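Local coordinates for protein glucose 1-dehydrogenase (Haloferax mediterranei, PDB 2B5W) that catalyses the zinc-dependent oxidation of D-glucose and several other aldose sugars, using NADP(+) or, less readily, NAD(+) as electron acceptor, at residues A[16-21]-A[58-63]; A[124-129]-A[352-357]; A[207-212]-A[227-232]. The protein carries 1 engineered substitution. All coordinates share one frame; numbering follows the deposited sequence.

Contact 1. Residues A[16-21]-A[58-63]; sequences IEKPRP and HLVLGH. With ZN (zinc ion), chain B.
A side-chain contact between strand 14-17, with the residue that follows it, and strand 58-60, the two outer strands of a three-stranded antiparallel sheet, brings Ile16 and Lys18 onto His58 and Val60. Strand 2-7 runs between them, so their backbones do not pair; the closest CA atoms, those of Ile16 and Val60, are 8.8 Å apart and side chains span the gap over Ala5. The imidazole of His58 is met from two directions. Over one face sits the methyl CD1 of Ile16, 3.7 Å from the ring centroid and 28° off the ring normal, a CH-pi contact displaced toward the rim, with His58 CD2 the nearest ring atom. At the edge, Lys18 NZ donates to His58 NE2 over 2.9 Å and lies only 4° out of the ring plane, so the amine meets the nitrogen in that plane and probably requires NE2 to be unprotonated beside a charged ammonium. With CG lodged between its backbone N and carbonyl carbon (chi1 62°) and a bend at chi3, the lysine brings its tip in along the ring plane. Its NZ also ends 3.7 Å from Val60 CG2, methyl and ammonium meeting tip to tip, while Ile16 CD1 touches the same methyl more loosely. His121 stacks on the His58 ring and gives Val60 N a hydrogen-bond partner. Beyond the strand, His63 NE2 binds zinc at 2.1 Å alongside Cys38, an engineered residue, and Glu64. The small sheet thus belongs to the GroES-like catalytic domain of the zinc-containing alcohol dehydrogenase family and leads into its zinc site.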
loop_
_atom_site.group_PDB
_atom_site.type_symbol
_atom_site.label_atom_id
_atom_site.label_comp_id
_atom_site.label_asym_id
_atom_site.label_seq_id
_atom_site.Cartn_x
_atom_site.Cartn_y
_atom_site.Cartn_z
ATOM N N ILE A 16 -20.728 37.856 -1.739
ATOM C CA ILE A 16 -19.876 39.024 -1.855
ATOM C C ILE A 16 -19.783 39.493 -3.294
ATOM O O ILE A 16 -20.213 38.807 -4.218
ATOM C CB ILE A 16 -18.477 38.745 -1.313
ATOM C CG1 ILE A 16 -17.748 37.653 -2.126
ATOM C CG2 ILE A 16 -18.533 38.308 0.157
ATOM C CD1 ILE A 16 -16.293 37.582 -1.805
ATOM N N GLU A 17 -19.191 40.667 -3.478
ATOM C CA GLU A 17 -18.828 41.160 -4.799
ATOM C C GLU A 17 -17.368 41.534 -4.883
ATOM O O GLU A 17 -16.783 42.086 -3.924
ATOM C CB GLU A 17 -19.680 42.349 -5.184
ATOM C CG GLU A 17 -21.141 41.963 -5.350
ATOM C CD GLU A 17 -22.019 43.152 -5.588
ATOM O OE1 GLU A 17 -22.591 43.230 -6.677
ATOM O OE2 GLU A 17 -22.122 43.999 -4.675
ATOM N N LYS A 18 -16.778 41.250 -6.039
ATOM C CA LYS A 18 -15.408 41.599 -6.317
ATOM C C LYS A 18 -15.261 41.704 -7.815
ATOM O O LYS A 18 -16.130 41.260 -8.570
ATOM C CB LYS A 18 -14.469 40.534 -5.739
ATOM C CG LYS A 18 -14.656 39.147 -6.350
ATOM C CD LYS A 18 -13.454 38.254 -6.007
ATOM C CE LYS A 18 -13.433 37.870 -4.593
ATOM N NZ LYS A 18 -12.195 37.063 -4.274
ATOM N N PRO A 19 -14.200 42.341 -8.268
ATOM C CA PRO A 19 -14.041 42.553 -9.708
ATOM C C PRO A 19 -13.922 41.224 -10.460
ATOM O O PRO A 19 -13.367 40.277 -9.906
ATOM C CB PRO A 19 -12.723 43.324 -9.813
ATOM C CG PRO A 19 -12.484 43.887 -8.466
ATOM C CD PRO A 19 -13.095 42.925 -7.485
ATOM N N ARG A 20 -14.399 41.196 -11.690
ATOM C CA ARG A 20 -14.109 40.051 -12.550
ATOM C C ARG A 20 -12.611 39.932 -12.717
ATOM O O ARG A 20 -11.928 40.925 -12.963
ATOM C CB ARG A 20 -14.672 40.285 -13.932
ATOM C CG ARG A 20 -15.770 39.406 -14.350
ATOM C CD ARG A 20 -16.100 39.649 -15.802
ATOM N NE ARG A 20 -17.493 40.011 -15.956
ATOM C CZ ARG A 20 -18.087 40.122 -17.127
ATOM N NH1 ARG A 20 -19.374 40.430 -17.165
ATOM N NH2 ARG A 20 -17.397 39.958 -18.247
ATOM N N PRO A 21 -12.071 38.730 -12.610
ATOM C CA PRO A 21 -10.653 38.544 -12.875
ATOM C C PRO A 21 -10.339 38.694 -14.367
ATOM O O PRO A 21 -11.217 38.528 -15.219
ATOM C CB PRO A 21 -10.416 37.119 -12.398
ATOM C CG PRO A 21 -11.656 36.477 -12.692
ATOM C CD PRO A 21 -12.713 37.452 -12.253
ATOM N N HIS A 58 -11.570 36.829 3.232
ATOM C CA HIS A 58 -12.574 35.829 2.887
ATOM C C HIS A 58 -11.912 34.739 2.057
ATOM O O HIS A 58 -10.771 34.902 1.604
ATOM C CB HIS A 58 -13.698 36.488 2.076
ATOM C CG HIS A 58 -13.276 36.938 0.709
ATOM N ND1 HIS A 58 -12.602 38.119 0.479
ATOM C CD2 HIS A 58 -13.381 36.332 -0.503
ATOM C CE1 HIS A 58 -12.337 38.233 -0.809
ATOM N NE2 HIS A 58 -12.810 37.165 -1.430
ATOM N N LEU A 59 -12.655 33.660 1.849
ATOM C CA LEU A 59 -12.274 32.618 0.922
ATOM C C LEU A 59 -13.501 32.304 0.058
ATOM O O LEU A 59 -14.537 31.904 0.573
ATOM C CB LEU A 59 -11.849 31.369 1.675
ATOM C CG LEU A 59 -11.613 30.116 0.810
ATOM C CD1 LEU A 59 -10.440 30.336 -0.106
ATOM C CD2 LEU A 59 -11.376 28.945 1.692
ATOM N N VAL A 60 -13.373 32.517 -1.246
ATOM C CA VAL A 60 -14.437 32.087 -2.170
ATOM C C VAL A 60 -14.441 30.558 -2.176
ATOM O O VAL A 60 -13.365 29.932 -2.310
ATOM C CB VAL A 60 -14.218 32.617 -3.581
ATOM C CG1 VAL A 60 -15.213 32.007 -4.556
ATOM C CG2 VAL A 60 -14.331 34.163 -3.615
ATOM N N LEU A 61 -15.611 29.961 -1.969
ATOM C CA LEU A 61 -15.730 28.530 -1.875
ATOM C C LEU A 61 -15.796 27.881 -3.262
ATOM O O LEU A 61 -15.946 28.565 -4.255
ATOM C CB LEU A 61 -16.971 28.167 -1.084
ATOM C CG LEU A 61 -17.010 28.589 0.393
ATOM C CD1 LEU A 61 -18.417 28.301 0.930
ATOM C CD2 LEU A 61 -15.958 27.849 1.174
ATOM N N GLY A 62 -15.709 26.549 -3.260
ATOM C CA GLY A 62 -16.003 25.726 -4.419
ATOM C C GLY A 62 -14.767 25.236 -5.139
ATOM O O GLY A 62 -13.961 26.027 -5.640
ATOM N N HIS A 63 -14.674 23.916 -5.282
ATOM C CA HIS A 63 -13.558 23.322 -6.018
ATOM C C HIS A 63 -14.044 22.356 -7.103
ATOM O O HIS A 63 -13.234 21.779 -7.814
ATOM C CB HIS A 63 -12.619 22.574 -5.055
ATOM C CG HIS A 63 -13.320 21.514 -4.284
ATOM N ND1 HIS A 63 -14.062 21.790 -3.152
ATOM C CD2 HIS A 63 -13.473 20.188 -4.526
ATOM C CE1 HIS A 63 -14.656 20.682 -2.741
ATOM N NE2 HIS A 63 -14.335 19.696 -3.566
HETATM ZN ZN ZN B . -15.633 18.078 -3.598
#

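Contact 2. Residues A[124-129]-A[352-357]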
loop_
_atom_site.group_PDB
_atom_site.type_symbol
_atom_site.label_atom_id
_atom_site.label_comp_id
_atom_site.label_asym_id
_atom_site.label_seq_id
_atom_site.Cartn_x
_atom_site.Cartn_y
_atom_site.Cartn_z
ATOM N N MET A 124 -16.802 29.441 -6.951
ATOM C CA MET A 124 -18.166 29.921 -6.776
ATOM C C MET A 124 -18.237 31.430 -6.997
ATOM O O MET A 124 -18.492 32.201 -6.069
ATOM C CB MET A 124 -18.730 29.560 -5.400
ATOM C CG MET A 124 -19.041 28.114 -5.276
ATOM S SD MET A 124 -19.784 27.708 -3.701
ATOM C CE MET A 124 -20.051 25.937 -3.967
ATOM N N SER A 125 -17.987 31.830 -8.222
ATOM C CA SER A 125 -18.061 33.212 -8.654
ATOM C C SER A 125 -18.564 33.176 -10.072
ATOM O O SER A 125 -18.503 32.139 -10.721
ATOM C CB SER A 125 -16.694 33.917 -8.559
ATOM O OG SER A 125 -15.678 33.275 -9.304
ATOM N N GLU A 126 -19.092 34.290 -10.582
ATOM C CA GLU A 126 -19.656 34.262 -11.914
ATOM C C GLU A 126 -18.629 33.971 -12.996
ATOM O O GLU A 126 -18.975 33.405 -14.020
ATOM C CB GLU A 126 -20.425 35.566 -12.190
ATOM C CG GLU A 126 -21.625 35.690 -11.269
ATOM C CD GLU A 126 -22.463 36.925 -11.513
ATOM O OE1 GLU A 126 -22.034 38.027 -11.119
ATOM O OE2 GLU A 126 -23.574 36.777 -12.063
ATOM N N PHE A 127 -17.384 34.375 -12.760
ATOM C CA PHE A 127 -16.256 34.142 -13.668
ATOM C C PHE A 127 -15.035 33.723 -12.872
ATOM O O PHE A 127 -14.878 34.062 -11.701
ATOM C CB PHE A 127 -15.895 35.384 -14.490
ATOM C CG PHE A 127 -16.990 35.860 -15.378
ATOM C CD1 PHE A 127 -17.065 35.468 -16.713
ATOM C CD2 PHE A 127 -17.997 36.666 -14.858
ATOM C CE1 PHE A 127 -18.110 35.899 -17.510
ATOM C CE2 PHE A 127 -19.044 37.080 -15.650
ATOM C CZ PHE A 127 -19.101 36.709 -16.974
ATOM N N PHE A 128 -14.157 32.958 -13.523
ATOM C CA PHE A 128 -12.847 32.665 -12.980
ATOM C C PHE A 128 -11.830 32.509 -14.116
ATOM O O PHE A 128 -12.215 32.319 -15.279
ATOM C CB PHE A 128 -12.870 31.426 -12.050
ATOM C CG PHE A 128 -13.197 30.120 -12.726
ATOM C CD1 PHE A 128 -14.516 29.679 -12.821
ATOM C CD2 PHE A 128 -12.191 29.342 -13.274
ATOM C CE1 PHE A 128 -14.818 28.457 -13.435
ATOM C CE2 PHE A 128 -12.479 28.119 -13.907
ATOM C CZ PHE A 128 -13.774 27.686 -13.995
ATOM N N THR A 129 -10.556 32.610 -13.765
ATOM C CA THR A 129 -9.495 32.288 -14.672
ATOM C C THR A 129 -8.790 31.029 -14.272
ATOM O O THR A 129 -8.829 30.610 -13.124
ATOM C CB THR A 129 -8.478 33.430 -14.736
ATOM O OG1 THR A 129 -7.962 33.706 -13.417
ATOM C CG2 THR A 129 -9.172 34.716 -15.220
ATOM N N ILE A 352 -24.619 24.671 -7.121
ATOM C CA ILE A 352 -25.136 26.002 -7.382
ATOM C C ILE A 352 -24.921 26.343 -8.844
ATOM O O ILE A 352 -23.824 26.207 -9.362
ATOM C CB ILE A 352 -24.434 27.043 -6.510
ATOM C CG1 ILE A 352 -24.681 26.706 -5.027
ATOM C CG2 ILE A 352 -24.950 28.457 -6.845
ATOM C CD1 ILE A 352 -23.758 27.414 -4.055
ATOM N N GLU A 353 -25.973 26.815 -9.490
ATOM C CA GLU A 353 -25.944 27.224 -10.875
ATOM C C GLU A 353 -25.762 28.732 -10.961
ATOM O O GLU A 353 -26.642 29.488 -10.534
ATOM C CB GLU A 353 -27.223 26.810 -11.590
ATOM C CG GLU A 353 -27.242 27.217 -13.063
ATOM C CD GLU A 353 -28.343 26.555 -13.811
ATOM O OE1 GLU A 353 -29.462 27.088 -13.795
ATOM O OE2 GLU A 353 -28.064 25.526 -14.451
ATOM N N PHE A 354 -24.660 29.140 -11.540
ATOM C CA PHE A 354 -24.343 30.546 -11.814
ATOM C C PHE A 354 -24.869 31.056 -13.153
ATOM O O PHE A 354 -25.220 32.238 -13.300
ATOM C CB PHE A 354 -22.836 30.776 -11.711
ATOM C CG PHE A 354 -22.343 30.764 -10.301
ATOM C CD1 PHE A 354 -22.167 29.570 -9.627
ATOM C CD2 PHE A 354 -22.090 31.947 -9.635
ATOM C CE1 PHE A 354 -21.755 29.563 -8.300
ATOM C CE2 PHE A 354 -21.681 31.927 -8.300
ATOM C CZ PHE A 354 -21.531 30.739 -7.656
ATOM N N SER A 355 -24.925 30.157 -14.135
ATOM C CA SER A 355 -25.372 30.499 -15.473
ATOM C C SER A 355 -25.641 29.236 -16.264
ATOM O O SER A 355 -25.234 28.146 -15.862
ATOM C CB SER A 355 -24.323 31.342 -16.175
ATOM O OG SER A 355 -23.209 30.570 -16.645
ATOM N N THR A 356 -26.363 29.396 -17.362
ATOM C CA THR A 356 -26.603 28.329 -18.316
ATOM C C THR A 356 -25.750 28.550 -19.557
ATOM O O THR A 356 -25.233 29.640 -19.812
ATOM C CB THR A 356 -28.093 28.276 -18.713
ATOM O OG1 THR A 356 -28.458 29.531 -19.261
ATOM C CG2 THR A 356 -29.030 28.143 -17.512
ATOM N N VAL A 357 -25.594 27.502 -20.351
ATOM C CA VAL A 357 -24.714 27.597 -21.499
ATOM C C VAL A 357 -25.268 28.610 -22.527
ATOM O O VAL A 357 -26.475 28.666 -22.759
ATOM C CB VAL A 357 -24.493 26.227 -22.154
ATOM C CG1 VAL A 357 -23.659 26.401 -23.415
ATOM C CG2 VAL A 357 -23.781 25.256 -21.174
#
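Phe354 brings its ring up to the backbone of Met124, Ser125 and Glu126, joining the chain's C-terminal end to the approach to strand 127-131. Its CG stands anti to the carbonyl carbon and beside the backbone N (chi1 -73°), which carries the ring across to the other segment. There CZ comes within 3.4 Å of Met124 C and 3.8 Å of Met124 CB, while Ser125 O lies over one ring face, 3.7 Å above its plane and offset toward the rim. Glu126 passes the ring obliquely: its CG is 4.1 Å from Phe354 CD2, and its carboxylate continues to the backbone N of Lys2. Met124, extended beyond CG (chi2 -177°, chi3 178°), crosses the Ile352 side chain at about a right angle, bringing both SD and CE to 4.0 Å from Ile352 CD1. On the side away from the phenyl ring, Ser125 OG bonds to Phe127 O at 2.6 Å, approaching from above the carbonyl plane. Without the ring, as with an alanine at Phe354, Met124 CB and Glu126 CG would probably lose their aromatic neighbour and a gap open beside the Met124-Ser125 peptide. Strands 127-131 and 349-353 both pair with strand 27-37; this is packing of an aromatic ring and apolar side chains on backbone within the GroES-like catalytic domain, to which the chain returns after the nucleotide-binding domain, as in the alcohol dehydrogenase family.

Contact 3. Residues A[207-212]-A[227-232]; sequences RRDRPD and DSRQTP. With NAP (NADP nicotinamide-adenine-dinucleotide phosphate), chain I.
Arg207 and Arg229 pack together where two loops of the Rossmann-type nucleotide-binding domain, following parallel strands 201-206 and 224-227, receive the adenosine end of NADP. The Arg229 guanidinium lies flat over the carbonyl of Arg207, whose O is 3.3 Å above the centre of its plane, while carboxylates occupy its edges. Asp227 is gripped side-on: NE gives a nearly straight bond (177°) to the syn lone pair of OD1, and NH2 reaches OD2. The same OD1 accepts from the backbone N of Arg229, met from above the carboxylate plane, closing an Asx turn. Across the loops, Asp209 approaches Arg229 at about a right angle, its carboxylate turned 39° from the guanidinium; OD1 takes NH2 at 2.9 Å from above its own plane, with a weak bond from NH1. This network of Asp209, Arg229 and Asp227 clasps the two loops on the protein surface. Arg207, extended from CG to NE, instead turns toward the cofactor and runs alongside the adenine, with N7A over the centre of one guanidinium face. From there NE and NH2 both converge on phosphate oxygen O3X. Arg208, bent at chi2 (-66°), meets the phosphate edge-on: NE bonds to O2X and NH2 to O1X at 2.9 Å each. Its NH1 is engaged by Asp212, which probably fixes the guanidinium's rotation. The two arginines thus grip all three terminal oxygens of the 2'-phosphate, consistent with the preference for NADP(+) over NAD(+). From the second loop, Ser228 OG donates to adenine N1A over 2.7 Å.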
loop_
_atom_site.group_PDB
_atom_site.type_symbol
_atom_site.label_atom_id
_atom_site.label_comp_id
_atom_site.label_asym_id
_atom_site.label_seq_id
_atom_site.Cartn_x
_atom_site.Cartn_y
_atom_site.Cartn_z
ATOM N N ARG A 207 -24.796 4.200 8.307
ATOM C CA ARG A 207 -25.346 4.090 9.658
ATOM C C ARG A 207 -26.710 4.792 9.731
ATOM O O ARG A 207 -27.001 5.511 10.683
ATOM C CB ARG A 207 -24.349 4.601 10.696
ATOM C CG ARG A 207 -23.889 5.987 10.558
ATOM C CD ARG A 207 -22.825 6.372 11.577
ATOM N NE ARG A 207 -22.390 7.728 11.364
ATOM C CZ ARG A 207 -21.416 8.319 12.050
ATOM N NH1 ARG A 207 -20.759 7.641 12.987
ATOM N NH2 ARG A 207 -21.087 9.579 11.780
ATOM N N ARG A 208 -27.498 4.566 8.694
ATOM C CA ARG A 208 -28.837 5.146 8.537
ATOM C C ARG A 208 -29.940 4.160 8.818
ATOM O O ARG A 208 -29.838 2.951 8.529
ATOM C CB ARG A 208 -29.045 5.643 7.110
ATOM C CG ARG A 208 -28.062 6.701 6.668
ATOM C CD ARG A 208 -28.171 7.989 7.404
ATOM N NE ARG A 208 -27.128 8.952 7.039
ATOM C CZ ARG A 208 -27.135 9.673 5.930
ATOM N NH1 ARG A 208 -28.130 9.595 5.068
ATOM N NH2 ARG A 208 -26.130 10.528 5.689
ATOM N N ASP A 209 -31.031 4.729 9.350
ATOM C CA ASP A 209 -32.311 4.018 9.411
ATOM C C ASP A 209 -33.106 4.269 8.144
ATOM O O ASP A 209 -33.117 5.388 7.623
ATOM C CB ASP A 209 -33.156 4.490 10.621
ATOM C CG ASP A 209 -32.406 4.410 11.938
ATOM O OD1 ASP A 209 -31.848 3.340 12.242
ATOM O OD2 ASP A 209 -32.328 5.363 12.730
ATOM N N ARG A 210 -33.859 3.255 7.737
ATOM C CA ARG A 210 -34.855 3.374 6.680
ATOM C C ARG A 210 -36.056 4.219 7.164
ATOM O O ARG A 210 -36.355 4.226 8.367
ATOM C CB ARG A 210 -35.313 1.999 6.238
ATOM C CG ARG A 210 -34.226 1.072 5.687
ATOM C CD ARG A 210 -34.690 -0.342 5.515
ATOM N NE ARG A 210 -33.568 -1.198 5.158
ATOM C CZ ARG A 210 -33.152 -1.430 3.945
ATOM N NH1 ARG A 210 -33.766 -0.910 2.897
ATOM N NH2 ARG A 210 -32.061 -2.167 3.780
ATOM N N PRO A 211 -36.704 4.978 6.275
ATOM C CA PRO A 211 -36.348 5.113 4.861
ATOM C C PRO A 211 -35.253 6.185 4.702
ATOM O O PRO A 211 -35.235 7.210 5.386
ATOM C CB PRO A 211 -37.661 5.623 4.228
ATOM C CG PRO A 211 -38.225 6.495 5.297
ATOM C CD PRO A 211 -37.866 5.814 6.605
ATOM N N ASP A 212 -34.344 5.928 3.755
ATOM C CA ASP A 212 -33.167 6.785 3.550
ATOM C C ASP A 212 -32.764 6.696 2.083
ATOM O O ASP A 212 -32.724 5.607 1.518
ATOM C CB ASP A 212 -32.036 6.324 4.433
ATOM C CG ASP A 212 -30.845 7.216 4.336
ATOM O OD1 ASP A 212 -30.062 6.958 3.373
ATOM O OD2 ASP A 212 -30.615 8.139 5.150
ATOM N N ASP A 227 -25.026 -1.686 7.632
ATOM C CA ASP A 227 -25.194 -0.725 8.678
ATOM C C ASP A 227 -24.166 -1.027 9.750
ATOM O O ASP A 227 -24.187 -2.096 10.318
ATOM C CB ASP A 227 -26.611 -0.884 9.247
ATOM C CG ASP A 227 -26.918 0.056 10.363
ATOM O OD1 ASP A 227 -26.057 0.802 10.898
ATOM O OD2 ASP A 227 -28.123 0.149 10.774
ATOM N N SER A 228 -23.249 -0.098 9.963
ATOM C CA SER A 228 -22.116 -0.290 10.854
ATOM C C SER A 228 -22.518 -0.424 12.320
ATOM O O SER A 228 -21.741 -0.901 13.132
ATOM C CB SER A 228 -21.139 0.853 10.724
ATOM O OG SER A 228 -21.643 2.096 11.138
ATOM N N ARG A 229 -23.717 0.043 12.643
ATOM C CA ARG A 229 -24.275 -0.135 14.003
ATOM C C ARG A 229 -24.647 -1.589 14.285
ATOM O O ARG A 229 -24.721 -2.020 15.435
ATOM C CB ARG A 229 -25.473 0.776 14.156
ATOM C CG ARG A 229 -25.148 2.275 13.981
ATOM C CD ARG A 229 -26.338 3.156 13.921
ATOM N NE ARG A 229 -27.185 2.769 12.805
ATOM C CZ ARG A 229 -28.414 3.202 12.618
ATOM N NH1 ARG A 229 -28.951 4.074 13.452
ATOM N NH2 ARG A 229 -29.097 2.778 11.563
ATOM N N GLN A 230 -24.901 -2.343 13.235
ATOM C CA GLN A 230 -25.160 -3.769 13.287
ATOM C C GLN A 230 -23.936 -4.635 13.035
ATOM O O GLN A 230 -23.710 -5.642 13.736
ATOM C CB GLN A 230 -26.186 -4.120 12.234
ATOM C CG GLN A 230 -27.525 -3.448 12.426
ATOM C CD GLN A 230 -28.201 -3.901 13.696
ATOM O OE1 GLN A 230 -28.199 -5.097 14.014
ATOM N NE2 GLN A 230 -28.746 -2.955 14.442
ATOM N N THR A 231 -23.177 -4.272 12.001
ATOM C CA THR A 231 -22.044 -5.040 11.543
ATOM C C THR A 231 -20.845 -4.119 11.380
ATOM O O THR A 231 -20.751 -3.415 10.378
ATOM C CB THR A 231 -22.360 -5.695 10.205
ATOM O OG1 THR A 231 -23.529 -6.517 10.317
ATOM C CG2 THR A 231 -21.232 -6.648 9.789
ATOM N N PRO A 232 -19.929 -4.117 12.347
ATOM C CA PRO A 232 -18.662 -3.405 12.203
ATOM C C PRO A 232 -17.826 -4.003 11.103
ATOM O O PRO A 232 -18.007 -5.135 10.716
ATOM C CB PRO A 232 -17.968 -3.621 13.557
ATOM C CG PRO A 232 -19.059 -4.052 14.498
ATOM C CD PRO A 232 -20.043 -4.785 13.665
HETATM P PA NAP I . -19.565 13.059 3.789
HETATM O O1A NAP I . -19.418 13.689 5.090
HETATM O O2A NAP I . -20.725 13.630 2.962
HETATM O O5B NAP I . -19.811 11.507 3.928
HETATM C C5B NAP I . -19.234 10.696 4.915
HETATM C C4B NAP I . -20.300 9.645 5.137
HETATM O O4B NAP I . -19.739 8.630 5.939
HETATM C C3B NAP I . -21.555 10.180 5.852
HETATM O O3B NAP I . -22.743 9.982 5.102
HETATM C C2B NAP I . -21.576 9.405 7.171
HETATM O O2B NAP I . -22.860 8.966 7.585
HETATM C C1B NAP I . -20.713 8.205 6.866
HETATM N N9A NAP I . -20.050 7.713 8.058
HETATM C C8A NAP I . -19.190 8.412 8.873
HETATM N N7A NAP I . -18.801 7.599 9.874
HETATM C C5A NAP I . -19.447 6.394 9.727
HETATM C C6A NAP I . -19.452 5.194 10.445
HETATM N N6A NAP I . -18.768 5.032 11.597
HETATM N N1A NAP I . -20.224 4.145 10.003
HETATM C C2A NAP I . -20.972 4.247 8.849
HETATM N N3A NAP I . -20.982 5.430 8.129
HETATM C C4A NAP I . -20.223 6.469 8.554
HETATM O O3 NAP I . -18.292 13.340 2.873
HETATM P PN NAP I . -17.997 13.022 1.314
HETATM O O1N NAP I . -18.637 11.751 0.867
HETATM O O2N NAP I . -18.105 14.244 0.455
HETATM O O5D NAP I . -16.482 12.727 1.727
HETATM C C5D NAP I . -16.123 11.498 2.327
HETATM C C4D NAP I . -14.734 11.588 2.955
HETATM O O4D NAP I . -13.786 11.782 1.901
HETATM C C3D NAP I . -14.562 12.765 3.919
HETATM O O3D NAP I . -13.807 12.383 5.052
HETATM C C2D NAP I . -13.824 13.795 3.070
HETATM O O2D NAP I . -13.100 14.758 3.790
HETATM C C1D NAP I . -12.939 12.886 2.217
HETATM N N1N NAP I . -12.525 13.418 0.913
HETATM C C2N NAP I . -11.212 13.231 0.610
HETATM C C3N NAP I . -10.745 13.606 -0.617
HETATM C C7N NAP I . -9.335 13.195 -0.928
HETATM O O7N NAP I . -8.871 13.785 -2.100
HETATM N N7N NAP I . -8.668 12.346 -0.099
HETATM C C4N NAP I . -11.568 14.221 -1.568
HETATM C C5N NAP I . -12.909 14.395 -1.249
HETATM C C6N NAP I . -13.392 13.963 -0.005
HETATM P P2B NAP I . -23.823 9.885 8.567
HETATM O O1X NAP I . -24.268 11.085 7.907
HETATM O O2X NAP I . -24.966 8.908 8.913
HETATM O O3X NAP I . -23.039 10.241 9.834
#

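In the fold
Along the chain, contact 1 closes before contact 2 opens, and contact 3 is nested within the loop that contact 2 closes. Contacts 1 and 2 adjoin in the catalytic domain, their centres 11 Å apart: Leu61 O lies 3.0 Å from Met124 N, a probable hydrogen bond, and Arg20 packs on Phe127. Contact 3 sits at the edge of the six-stranded parallel sheet of the nucleotide-binding domain, its centre about 39 Å from that of contact 1 and 37 Å from that of contact 2. The bound NADP extends from contact 3 toward the zinc beside contact 1, so recognition of its 2'-phosphate is remote from the chemistry.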